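PDB 3TTY: beta-galactosidase from Bacillus circulans subsp. alkalophilus, which hydrolyses terminal beta-galactoside linkages, releasing galactose, from an active site in a TIM-barrel domain. Local coordinates for residues V272-Y277 with Q301-M306. Residues are numbered along the deposited sequence; the frame is centred on the assembly and turned at random.
Sequences VSWDNY and QPFMLM. With GLA (alpha-D-galactopyranose), chain H.
Trp274 turns an edge of its indole toward the face of Phe303, an offset edge-to-face pair with the planes at 70° and CD1 of Trp274 3.8 Å from CE1 of Phe303. In Phe303 a chi1 of 57° places CG between the backbone N and the carbonyl carbon, which turns the ring toward the indole. CD2 of Leu305 lies on the Trp274 side, 3.7 Å from Trp274 O and 3.9 Å from CB of Asn276. On the other face, CB of Ser273 sits 3.5 Å from CB of Met304, and the bent chain of Met306 folds back until CE lies 3.6 Å from OG of Ser273, a hydroxyl bonded to Thr251 O. Three backbone bonds tie the parallel strands: Met304 N gives a nearly straight one to Val272 O (174° at the hydrogen), Met304 O accepts from Trp274 N, and Trp274 O accepts from Met306 N. Further out, helix 284-296, the crossover of this beta-alpha-beta unit, covers the indole, and His291 ND1 takes up Trp274 NE1. These neighbouring TIM-barrel strands open at their C-terminal ends on the galactose. There Tyr277 lays a ring face under the sugar's O6, while its CE2 comes 3.1 Å from O1 and its OH bonds to Glu307; an alanine here would probably leave O6 and O1 without the ring against them and Glu307 without this hydroxyl partner. OD2 of Asp275 lies 3.6 Å from galactose O1, close to the Glu150 and Glu307 carboxylates. The parallel pairing thus sets Asp275 into this acidic group, where Met306 CB against OD1 probably helps position it.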
ATOM      1  N   VAL A 272      34.903 -11.150   9.305  1.00 18.62           N
ATOM      2  CA  VAL A 272      33.583 -10.853   8.787  1.00 17.71           C
ATOM      3  C   VAL A 272      33.086 -12.056   8.001  1.00 20.71           C
ATOM      4  O   VAL A 272      33.875 -12.817   7.461  1.00 20.33           O
ATOM      5  CB  VAL A 272      33.624  -9.617   7.880  1.00 19.07           C
ATOM      6  CG1 VAL A 272      32.322  -9.469   7.096  1.00 16.57           C
ATOM      7  CG2 VAL A 272      33.929  -8.365   8.709  1.00 14.76           C
ATOM      8  N   SER A 273      31.774 -12.256   7.984  1.00 18.87           N
ATOM      9  CA  SER A 273      31.174 -13.244   7.107  1.00 15.64           C
ATOM     10  C   SER A 273      29.853 -12.659   6.667  1.00 19.53           C
ATOM     11  O   SER A 273      29.298 -11.794   7.357  1.00 19.91           O
ATOM     12  CB  SER A 273      30.971 -14.577   7.824  1.00 18.59           C
ATOM     13  OG  SER A 273      29.932 -14.505   8.784  1.00 16.37           O
ATOM     14  N   TRP A 274      29.358 -13.083   5.509  1.00 20.17           N
ATOM     15  CA  TRP A 274      28.113 -12.513   5.006  1.00 17.67           C
ATOM     16  C   TRP A 274      27.386 -13.422   4.041  1.00 19.37           C
ATOM     17  O   TRP A 274      27.920 -14.440   3.596  1.00 20.04           O
ATOM     18  CB  TRP A 274      28.336 -11.103   4.426  1.00 16.41           C
ATOM     19  CG  TRP A 274      28.619 -10.976   2.949  1.00 16.14           C
ATOM     20  CD1 TRP A 274      29.772 -11.325   2.286  1.00 19.61           C
ATOM     21  CD2 TRP A 274      27.757 -10.384   1.966  1.00 16.96           C
ATOM     22  NE1 TRP A 274      29.664 -11.008   0.946  1.00 18.25           N
ATOM     23  CE2 TRP A 274      28.438 -10.430   0.725  1.00 15.29           C
ATOM     24  CE3 TRP A 274      26.472  -9.828   2.011  1.00 16.87           C
ATOM     25  CZ2 TRP A 274      27.877  -9.942  -0.455  1.00 16.92           C
ATOM     26  CZ3 TRP A 274      25.911  -9.344   0.833  1.00 16.13           C
ATOM     27  CH2 TRP A 274      26.613  -9.410  -0.382  1.00 16.81           C
ATOM     28  N   ASP A 275      26.155 -13.036   3.731  1.00 21.48           N
ATOM     29  CA  ASP A 275      25.232 -13.876   2.995  1.00 19.92           C
ATOM     30  C   ASP A 275      24.810 -13.149   1.720  1.00 19.41           C
ATOM     31  O   ASP A 275      24.068 -12.173   1.763  1.00 18.18           O
ATOM     32  CB  ASP A 275      24.019 -14.212   3.879  1.00 18.96           C
ATOM     33  CG  ASP A 275      24.420 -14.811   5.248  1.00 21.50           C
ATOM     34  OD1 ASP A 275      25.499 -15.434   5.356  1.00 18.47           O
ATOM     35  OD2 ASP A 275      23.649 -14.667   6.223  1.00 18.00           O
ATOM     36  N   ASN A 276      25.292 -13.635   0.580  1.00 22.42           N
ATOM     37  CA  ASN A 276      25.093 -12.949  -0.696  1.00 21.38           C
ATOM     38  C   ASN A 276      24.012 -13.582  -1.568  1.00 23.61           C
ATOM     39  O   ASN A 276      24.184 -14.694  -2.094  1.00 17.98           O
ATOM     40  CB  ASN A 276      26.414 -12.873  -1.464  1.00 18.46           C
ATOM     41  CG  ASN A 276      26.252 -12.258  -2.831  1.00 20.69           C
ATOM     42  OD1 ASN A 276      26.913 -12.661  -3.795  1.00 24.93           O
ATOM     43  ND2 ASN A 276      25.362 -11.287  -2.935  1.00 18.31           N
ATOM     44  N   TYR A 277      22.906 -12.856  -1.713  1.00 23.00           N
ATOM     45  CA  TYR A 277      21.744 -13.326  -2.465  1.00 24.01           C
ATOM     46  C   TYR A 277      21.294 -12.322  -3.516  1.00 23.86           C
ATOM     47  O   TYR A 277      20.326 -11.590  -3.307  1.00 27.69           O
ATOM     48  CB  TYR A 277      20.589 -13.637  -1.514  1.00 22.98           C
ATOM     49  CG  TYR A 277      20.872 -14.836  -0.628  1.00 25.89           C
ATOM     50  CD1 TYR A 277      20.582 -16.124  -1.059  1.00 20.58           C
ATOM     51  CD2 TYR A 277      21.446 -14.680   0.632  1.00 22.27           C
ATOM     52  CE1 TYR A 277      20.844 -17.225  -0.254  1.00 22.26           C
ATOM     53  CE2 TYR A 277      21.711 -15.771   1.439  1.00 19.26           C
ATOM     54  CZ  TYR A 277      21.409 -17.040   0.990  1.00 21.40           C
ATOM     55  OH  TYR A 277      21.676 -18.131   1.783  1.00 26.55           O
ATOM     56  N   GLN A 301      40.772  -6.854   5.535  1.00 23.09           N
ATOM     57  CA  GLN A 301      40.884  -8.257   5.914  1.00 23.02           C
ATOM     58  C   GLN A 301      39.915  -9.120   5.110  1.00 23.36           C
ATOM     59  O   GLN A 301      38.747  -8.766   4.927  1.00 18.38           O
ATOM     60  CB  GLN A 301      40.652  -8.453   7.412  1.00 20.82           C
ATOM     61  CG  GLN A 301      40.811  -9.888   7.870  1.00 25.16           C
ATOM     62  CD  GLN A 301      40.530 -10.056   9.349  1.00 28.51           C
ATOM     63  OE1 GLN A 301      40.788  -9.150  10.143  1.00 22.97           O
ATOM     64  NE2 GLN A 301      39.987 -11.220   9.730  1.00 24.73           N
ATOM     65  N   PRO A 302      40.410 -10.246   4.587  1.00 25.82           N
ATOM     66  CA  PRO A 302      39.524 -11.114   3.804  1.00 24.57           C
ATOM     67  C   PRO A 302      38.354 -11.601   4.663  1.00 21.84           C
ATOM     68  O   PRO A 302      38.479 -11.656   5.886  1.00 19.88           O
ATOM     69  CB  PRO A 302      40.443 -12.277   3.401  1.00 23.99           C
ATOM     70  CG  PRO A 302      41.822 -11.674   3.414  1.00 25.16           C
ATOM     71  CD  PRO A 302      41.814 -10.698   4.554  1.00 21.75           C
ATOM     72  N   PHE A 303      37.231 -11.942   4.041  1.00 18.72           N
ATOM     73  CA  PHE A 303      36.058 -12.363   4.804  1.00 19.99           C
ATOM     74  C   PHE A 303      35.571 -13.758   4.399  1.00 20.66           C
ATOM     75  O   PHE A 303      36.070 -14.347   3.444  1.00 20.64           O
ATOM     76  CB  PHE A 303      34.932 -11.360   4.585  1.00 17.91           C
ATOM     77  CG  PHE A 303      34.578 -11.186   3.143  1.00 19.41           C
ATOM     78  CD1 PHE A 303      33.656 -12.026   2.541  1.00 17.26           C
ATOM     79  CD2 PHE A 303      35.200 -10.213   2.378  1.00 17.67           C
ATOM     80  CE1 PHE A 303      33.343 -11.883   1.205  1.00 16.62           C
ATOM     81  CE2 PHE A 303      34.901 -10.069   1.041  1.00 15.08           C
ATOM     82  CZ  PHE A 303      33.964 -10.896   0.455  1.00 20.25           C
ATOM     83  N   MET A 304      34.591 -14.274   5.132  1.00 19.38           N
ATOM     84  CA  MET A 304      33.888 -15.489   4.736  1.00 18.71           C
ATOM     85  C   MET A 304      32.650 -15.129   3.928  1.00 19.32           C
ATOM     86  O   MET A 304      31.895 -14.238   4.313  1.00 18.97           O
ATOM     87  CB  MET A 304      33.440 -16.296   5.964  1.00 17.35           C
ATOM     88  CG  MET A 304      34.551 -16.725   6.900  1.00 15.23           C
ATOM     89  SD  MET A 304      33.944 -17.607   8.355  1.00 20.98           S
ATOM     90  CE  MET A 304      33.176 -19.067   7.622  1.00 17.78           C
ATOM     91  N   LEU A 305      32.454 -15.807   2.800  1.00 19.54           N
ATOM     92  CA  LEU A 305      31.139 -15.898   2.183  1.00 17.14           C
ATOM     93  C   LEU A 305      30.525 -17.041   2.975  1.00 21.78           C
ATOM     94  O   LEU A 305      30.925 -18.208   2.816  1.00 17.68           O
ATOM     95  CB  LEU A 305      31.248 -16.299   0.709  1.00 18.56           C
ATOM     96  CG  LEU A 305      30.243 -15.868  -0.370  1.00 22.11           C
ATOM     97  CD1 LEU A 305      29.864 -17.038  -1.301  1.00 17.63           C
ATOM     98  CD2 LEU A 305      29.008 -15.191   0.193  1.00 19.99           C
ATOM     99  N   MET A 306      29.603 -16.711   3.873  1.00 19.86           N
ATOM    100  CA  MET A 306      28.984 -17.735   4.707  1.00 21.73           C
ATOM    101  C   MET A 306      27.853 -18.391   3.935  1.00 21.39           C
ATOM    102  O   MET A 306      27.630 -19.590   4.064  1.00 20.97           O
ATOM    103  CB  MET A 306      28.471 -17.139   6.022  1.00 19.95           C
ATOM    104  CG  MET A 306      27.853 -18.144   6.991  1.00 18.59           C
ATOM    105  SD  MET A 306      29.056 -19.247   7.755  1.00 21.60           S
ATOM    106  CE  MET A 306      30.056 -18.086   8.698  1.00 19.73           C
TER
HETATM  107  C1  GLA H 677      19.698 -16.080   5.206  1.00 24.02           C
HETATM  108  C2  GLA H 677      19.727 -17.020   6.437  1.00 19.21           C
HETATM  109  C3  GLA H 677      19.679 -18.510   6.056  1.00 19.40           C
HETATM  110  C4  GLA H 677      18.550 -18.696   5.054  1.00 19.50           C
HETATM  111  C5  GLA H 677      18.746 -17.733   3.878  1.00 21.87           C
HETATM  112  C6  GLA H 677      17.641 -17.994   2.848  1.00 18.83           C
HETATM  113  O1  GLA H 677      20.894 -16.065   4.407  1.00 25.40           O
HETATM  114  O2  GLA H 677      20.891 -16.780   7.212  1.00 19.74           O
HETATM  115  O3  GLA H 677      19.420 -19.347   7.197  1.00 16.09           O
HETATM  116  O4  GLA H 677      17.347 -18.370   5.738  1.00 18.67           O
HETATM  117  O5  GLA H 677      18.608 -16.387   4.346  1.00 21.74           O
HETATM  118  O6  GLA H 677      17.995 -17.411   1.587  1.00 19.98           O
HETATM  119  O   HOH W   1      37.118 -10.041   7.667  1.00 21.22           O